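Local coordinates for protein fimbrin (Schizosaccharomyces pombe, PDB 1RT8) that binds and crosslinks actin filaments, and takes part in cell polarity, cytokinesis, mating and spore formation, at residues L292-L297 and A384-M389; M389-I394 and L502-I507. All coordinates share one frame; numbering follows the deposited sequence.

Contact 1: residues L292-L297 and A384-M389; sequences LWLNSL and ALVWQM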
# COMPACT_ATOMS: atom_id res chain seq x y z
N LEU A 292 2.07 -5.00 -6.59
CA LEU A 292 0.99 -4.07 -6.27
C LEU A 292 -0.14 -4.27 -7.27
O LEU A 292 -1.31 -4.35 -6.90
CB LEU A 292 1.48 -2.62 -6.33
CG LEU A 292 2.44 -2.14 -5.23
CD1 LEU A 292 3.11 -0.85 -5.66
CD2 LEU A 292 1.67 -1.94 -3.92
N TRP A 293 0.21 -4.38 -8.55
CA TRP A 293 -0.80 -4.56 -9.58
C TRP A 293 -1.62 -5.84 -9.38
O TRP A 293 -2.84 -5.80 -9.27
CB TRP A 293 -0.15 -4.57 -10.97
CG TRP A 293 -1.15 -4.81 -12.06
CD1 TRP A 293 -2.19 -4.01 -12.40
CD2 TRP A 293 -1.22 -5.96 -12.92
NE1 TRP A 293 -2.92 -4.58 -13.42
CE2 TRP A 293 -2.35 -5.78 -13.76
CE3 TRP A 293 -0.46 -7.12 -13.05
CZ2 TRP A 293 -2.72 -6.72 -14.72
CZ3 TRP A 293 -0.83 -8.06 -14.02
CH2 TRP A 293 -1.95 -7.85 -14.84
N LEU A 294 -0.95 -6.99 -9.33
CA LEU A 294 -1.66 -8.24 -9.14
C LEU A 294 -2.51 -8.22 -7.86
O LEU A 294 -3.64 -8.69 -7.86
CB LEU A 294 -0.67 -9.42 -9.08
CG LEU A 294 -0.07 -9.83 -10.43
CD1 LEU A 294 1.12 -10.76 -10.21
CD2 LEU A 294 -1.13 -10.50 -11.29
N ASN A 295 -1.96 -7.66 -6.77
CA ASN A 295 -2.72 -7.61 -5.52
C ASN A 295 -3.94 -6.73 -5.69
O ASN A 295 -4.96 -6.94 -5.02
CB ASN A 295 -1.87 -7.08 -4.35
CG ASN A 295 -0.95 -8.14 -3.75
OD1 ASN A 295 -1.15 -9.34 -3.95
ND2 ASN A 295 0.05 -7.70 -2.99
N SER A 296 -3.85 -5.76 -6.59
CA SER A 296 -4.97 -4.85 -6.84
C SER A 296 -6.13 -5.60 -7.49
O SER A 296 -7.27 -5.14 -7.46
CB SER A 296 -4.54 -3.68 -7.75
OG SER A 296 -4.61 -4.02 -9.13
N LEU A 297 -5.83 -6.76 -8.06
CA LEU A 297 -6.84 -7.58 -8.71
C LEU A 297 -7.48 -8.49 -7.67
O LEU A 297 -8.34 -9.33 -8.00
CB LEU A 297 -6.20 -8.44 -9.79
CG LEU A 297 -5.48 -7.70 -10.91
CD1 LEU A 297 -4.88 -8.71 -11.88
CD2 LEU A 297 -6.47 -6.79 -11.61
N ALA A 384 8.73 -11.59 -17.06
CA ALA A 384 8.32 -11.49 -18.45
C ALA A 384 6.86 -11.92 -18.63
O ALA A 384 6.10 -11.28 -19.37
CB ALA A 384 9.24 -12.34 -19.33
N LEU A 385 6.46 -13.00 -17.97
CA LEU A 385 5.08 -13.48 -18.09
C LEU A 385 4.10 -12.49 -17.46
O LEU A 385 3.08 -12.16 -18.06
CB LEU A 385 4.92 -14.86 -17.45
CG LEU A 385 3.48 -15.37 -17.28
CD1 LEU A 385 2.79 -15.45 -18.64
CD2 LEU A 385 3.51 -16.76 -16.62
N VAL A 386 4.39 -12.01 -16.26
CA VAL A 386 3.47 -11.06 -15.65
C VAL A 386 3.41 -9.79 -16.50
O VAL A 386 2.33 -9.23 -16.70
CB VAL A 386 3.86 -10.71 -14.20
CG1 VAL A 386 2.94 -9.63 -13.65
CG2 VAL A 386 3.78 -11.96 -13.32
N TRP A 387 4.56 -9.35 -17.01
CA TRP A 387 4.59 -8.16 -17.85
C TRP A 387 3.66 -8.32 -19.04
O TRP A 387 2.89 -7.42 -19.36
CB TRP A 387 6.00 -7.86 -18.35
CG TRP A 387 6.02 -6.81 -19.43
CD1 TRP A 387 6.47 -6.95 -20.70
CD2 TRP A 387 5.52 -5.46 -19.32
NE1 TRP A 387 6.30 -5.77 -21.41
CE2 TRP A 387 5.71 -4.84 -20.58
CE3 TRP A 387 4.94 -4.72 -18.29
CZ2 TRP A 387 5.34 -3.52 -20.83
CZ3 TRP A 387 4.56 -3.39 -18.54
CH2 TRP A 387 4.77 -2.81 -19.80
N GLN A 388 3.72 -9.47 -19.71
CA GLN A 388 2.85 -9.70 -20.86
C GLN A 388 1.39 -9.57 -20.44
O GLN A 388 0.56 -9.06 -21.20
CB GLN A 388 3.09 -11.09 -21.45
CG GLN A 388 4.39 -11.19 -22.20
CD GLN A 388 4.41 -10.32 -23.44
OE1 GLN A 388 5.40 -9.66 -23.73
NE2 GLN A 388 3.30 -10.32 -24.19
N MET A 389 1.07 -10.05 -19.24
CA MET A 389 -0.30 -9.96 -18.74
C MET A 389 -0.67 -8.49 -18.53
O MET A 389 -1.74 -8.05 -18.94
CB MET A 389 -0.44 -10.72 -17.42
CG MET A 389 -1.87 -10.90 -16.96
SD MET A 389 -2.02 -11.64 -15.32
CE MET A 389 -2.26 -13.37 -15.73

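Contact 2: residues M389-I394 and L502-I507; sequences MMRMNI and LVLHFI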
# COMPACT_ATOMS: atom_id res chain seq x y z
N MET A 389 1.07 -10.05 -19.24
CA MET A 389 -0.30 -9.96 -18.74
C MET A 389 -0.67 -8.49 -18.53
O MET A 389 -1.74 -8.05 -18.94
CB MET A 389 -0.44 -10.72 -17.42
CG MET A 389 -1.87 -10.90 -16.96
SD MET A 389 -2.02 -11.64 -15.32
CE MET A 389 -2.26 -13.37 -15.73
N MET A 390 0.22 -7.73 -17.90
CA MET A 390 -0.04 -6.31 -17.67
C MET A 390 -0.12 -5.57 -19.00
O MET A 390 -1.01 -4.75 -19.21
CB MET A 390 1.07 -5.68 -16.82
CG MET A 390 1.02 -4.15 -16.78
SD MET A 390 2.24 -3.38 -15.66
CE MET A 390 1.46 -3.63 -14.08
N ARG A 391 0.80 -5.87 -19.91
CA ARG A 391 0.84 -5.21 -21.20
C ARG A 391 -0.40 -5.45 -22.06
O ARG A 391 -0.93 -4.51 -22.68
CB ARG A 391 2.08 -5.64 -21.98
CG ARG A 391 2.24 -4.95 -23.33
CD ARG A 391 2.41 -3.44 -23.16
NE ARG A 391 2.52 -2.76 -24.44
CZ ARG A 391 1.50 -2.46 -25.24
NH1 ARG A 391 0.26 -2.78 -24.89
NH2 ARG A 391 1.71 -1.82 -26.38
N MET A 392 -0.86 -6.69 -22.11
CA MET A 392 -2.04 -7.01 -22.90
C MET A 392 -3.26 -6.33 -22.31
O MET A 392 -4.13 -5.86 -23.04
CB MET A 392 -2.28 -8.52 -22.95
CG MET A 392 -3.42 -8.92 -23.88
SD MET A 392 -3.16 -8.28 -25.55
CE MET A 392 -1.92 -9.43 -26.17
N ASN A 393 -3.31 -6.25 -20.98
CA ASN A 393 -4.42 -5.61 -20.30
C ASN A 393 -4.52 -4.14 -20.72
O ASN A 393 -5.61 -3.62 -20.93
CB ASN A 393 -4.23 -5.69 -18.78
CG ASN A 393 -5.44 -5.19 -18.01
OD1 ASN A 393 -5.30 -4.52 -17.00
ND2 ASN A 393 -6.64 -5.53 -18.48
N ILE A 394 -3.37 -3.48 -20.85
CA ILE A 394 -3.34 -2.08 -21.28
C ILE A 394 -3.93 -1.96 -22.69
O ILE A 394 -4.73 -1.07 -22.96
CB ILE A 394 -1.89 -1.52 -21.29
CG1 ILE A 394 -1.40 -1.29 -19.86
CG2 ILE A 394 -1.85 -0.20 -22.07
CD1 ILE A 394 0.05 -0.86 -19.79
N LEU A 502 8.10 0.23 -16.79
CA LEU A 502 7.39 1.00 -15.79
C LEU A 502 6.97 2.34 -16.37
O LEU A 502 5.92 2.88 -16.01
CB LEU A 502 8.25 1.16 -14.53
CG LEU A 502 8.73 -0.19 -13.97
CD1 LEU A 502 9.43 0.00 -12.61
CD2 LEU A 502 7.55 -1.13 -13.80
N VAL A 503 7.78 2.88 -17.28
CA VAL A 503 7.41 4.14 -17.91
C VAL A 503 6.18 3.88 -18.78
O VAL A 503 5.25 4.68 -18.80
CB VAL A 503 8.54 4.70 -18.81
CG1 VAL A 503 8.00 5.83 -19.70
CG2 VAL A 503 9.70 5.22 -17.95
N LEU A 504 6.17 2.76 -19.49
CA LEU A 504 5.03 2.46 -20.36
C LEU A 504 3.76 2.27 -19.55
O LEU A 504 2.69 2.72 -19.96
CB LEU A 504 5.34 1.22 -21.23
CG LEU A 504 4.34 0.90 -22.36
CD1 LEU A 504 5.00 0.07 -23.47
CD2 LEU A 504 3.15 0.18 -21.77
N HIS A 505 3.86 1.62 -18.39
CA HIS A 505 2.70 1.42 -17.50
C HIS A 505 2.11 2.78 -17.12
O HIS A 505 0.90 2.96 -17.12
CB HIS A 505 3.13 0.66 -16.24
CG HIS A 505 2.13 0.73 -15.11
ND1 HIS A 505 2.30 1.54 -14.01
CD2 HIS A 505 0.97 0.06 -14.91
CE1 HIS A 505 1.28 1.38 -13.18
NE2 HIS A 505 0.46 0.48 -13.70
N PHE A 506 2.98 3.73 -16.79
CA PHE A 506 2.55 5.07 -16.40
C PHE A 506 1.80 5.76 -17.56
O PHE A 506 0.70 6.28 -17.38
CB PHE A 506 3.79 5.89 -16.02
CG PHE A 506 3.49 7.33 -15.70
CD1 PHE A 506 2.93 7.69 -14.48
CD2 PHE A 506 3.77 8.33 -16.62
CE1 PHE A 506 2.66 9.02 -14.18
CE2 PHE A 506 3.50 9.67 -16.34
CZ PHE A 506 2.94 10.02 -15.11
N ILE A 507 2.41 5.75 -18.74
CA ILE A 507 1.80 6.37 -19.91
C ILE A 507 0.46 5.70 -20.23
O ILE A 507 -0.53 6.37 -20.55
CB ILE A 507 2.73 6.28 -21.14
CG1 ILE A 507 3.99 7.10 -20.88
CG2 ILE A 507 2.02 6.81 -22.38
CD1 ILE A 507 3.73 8.56 -20.58

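Contact 1: residues L292-L297 and A384-M389
Trp293 presents the rim of its six-membered ring to Val386 and Met389, one turn apart on the neighbouring helix. Met389 CG lies in the plane of the indole, 3.7 Å from Trp293 CH2, while Val386 CG1 approaches Trp293 CZ3 at 4.1 Å, also near the ring plane. With CB already directed at the other helix, CG anti to the backbone N (chi1 178°) carries the indole on to both residues. Met389 adds a Met-aromatic contact: SD sits 5.0 Å from the centroid of the Trp293 six-membered ring, in an oblique position. An alanine in place of Trp293 is likely to leave Met389 SD without its aromatic partner and to open a gap beside Val386 CG1.

The remaining touches are apolar. Leu294 and Val386 meet tip to tip, methyl to methyl, CD1 of the leucine 4.1 Å from CG1 of the valine, and Leu294 CD2 lies 4.3 Å from Met389 SD. Ala319 of helix 314-323 touches both Leu294 and Met389.

The helix axes, crossing at 56°, stay 11.8 Å apart, spanned largely by Trp293, Leu294 and Met389. With no hydrogen bond between the segments and all four touching residues buried, the chemistry is that of a hydrophobic helix-helix interface inside the third calponin-homology (CH) domain.

Contact 2: residues M389-I394 and L502-I507
Met390 and His505 make the sulfur-aromatic end of this interface, their side chains crossing at about a right angle. Met390 SD stands 3.7 Å from His505 CD2 and obliquely to the imidazole, and the terminal methyl follows it, Met390 CE lying 3.8 Å from the same CD2. The methionine chain bends at its last torsion (chi3 -78°), and its methyl also packs on Trp293. One turn further along helix 379-397, Ile394 CD1 meets both the side chain of Leu504 and the backbone of helix 500-511, lying 3.8 Å from Leu504 CD2 and 4.2 Å from His505 CA. Met390, Ile394, Leu504 and His505 are all buried, and together they form the enclosed part of the contact.

The two helices run in nearly the same direction, 26° apart, with axes separated by 10.9 Å. They belong to different calponin-homology domains, the third and the fourth, so the contact is an interdomain one within the second actin-binding region of the fimbrin core.

Toward the partly exposed side the character changes. Arg391 bends at chi2 (63°) and lays its chain across Leu504, with NE 3.9 Å from Leu504 CD1 and CD 3.9 Å from Leu504 CD2. The leucine touches the guanidinium obliquely and offers it no polar partner; the charged end is instead held by a salt bridge from NH2 to Asp410 and a hydrogen bond from NH2 to the carbonyl of Leu408. Met413 of helix 410-421 packs against Arg391, Ile394 and Leu504 alike.

After the first two CH domains, helix 282-296 is followed by 86 residues between the segments of contact 1, including helices 314-323 and 345-361, before helix 379-397 returns to close that contact within the third CH domain. The same helix opens contact 2, whose loop of 107 residues runs through helices 410-421, 442-451 and 467-483 until helix 500-511 closes it. The two loops therefore follow in series, their segments overlapping at Met389, whose side chain works in contact 1. Their centres lie about 9 Å apart and their side chains meet: Trp293 CG lies 3.5 Å from Met390 CE, and Trp387 packs on Leu504. Helix 379-397 thus joins the interior of one domain to its interface with the next.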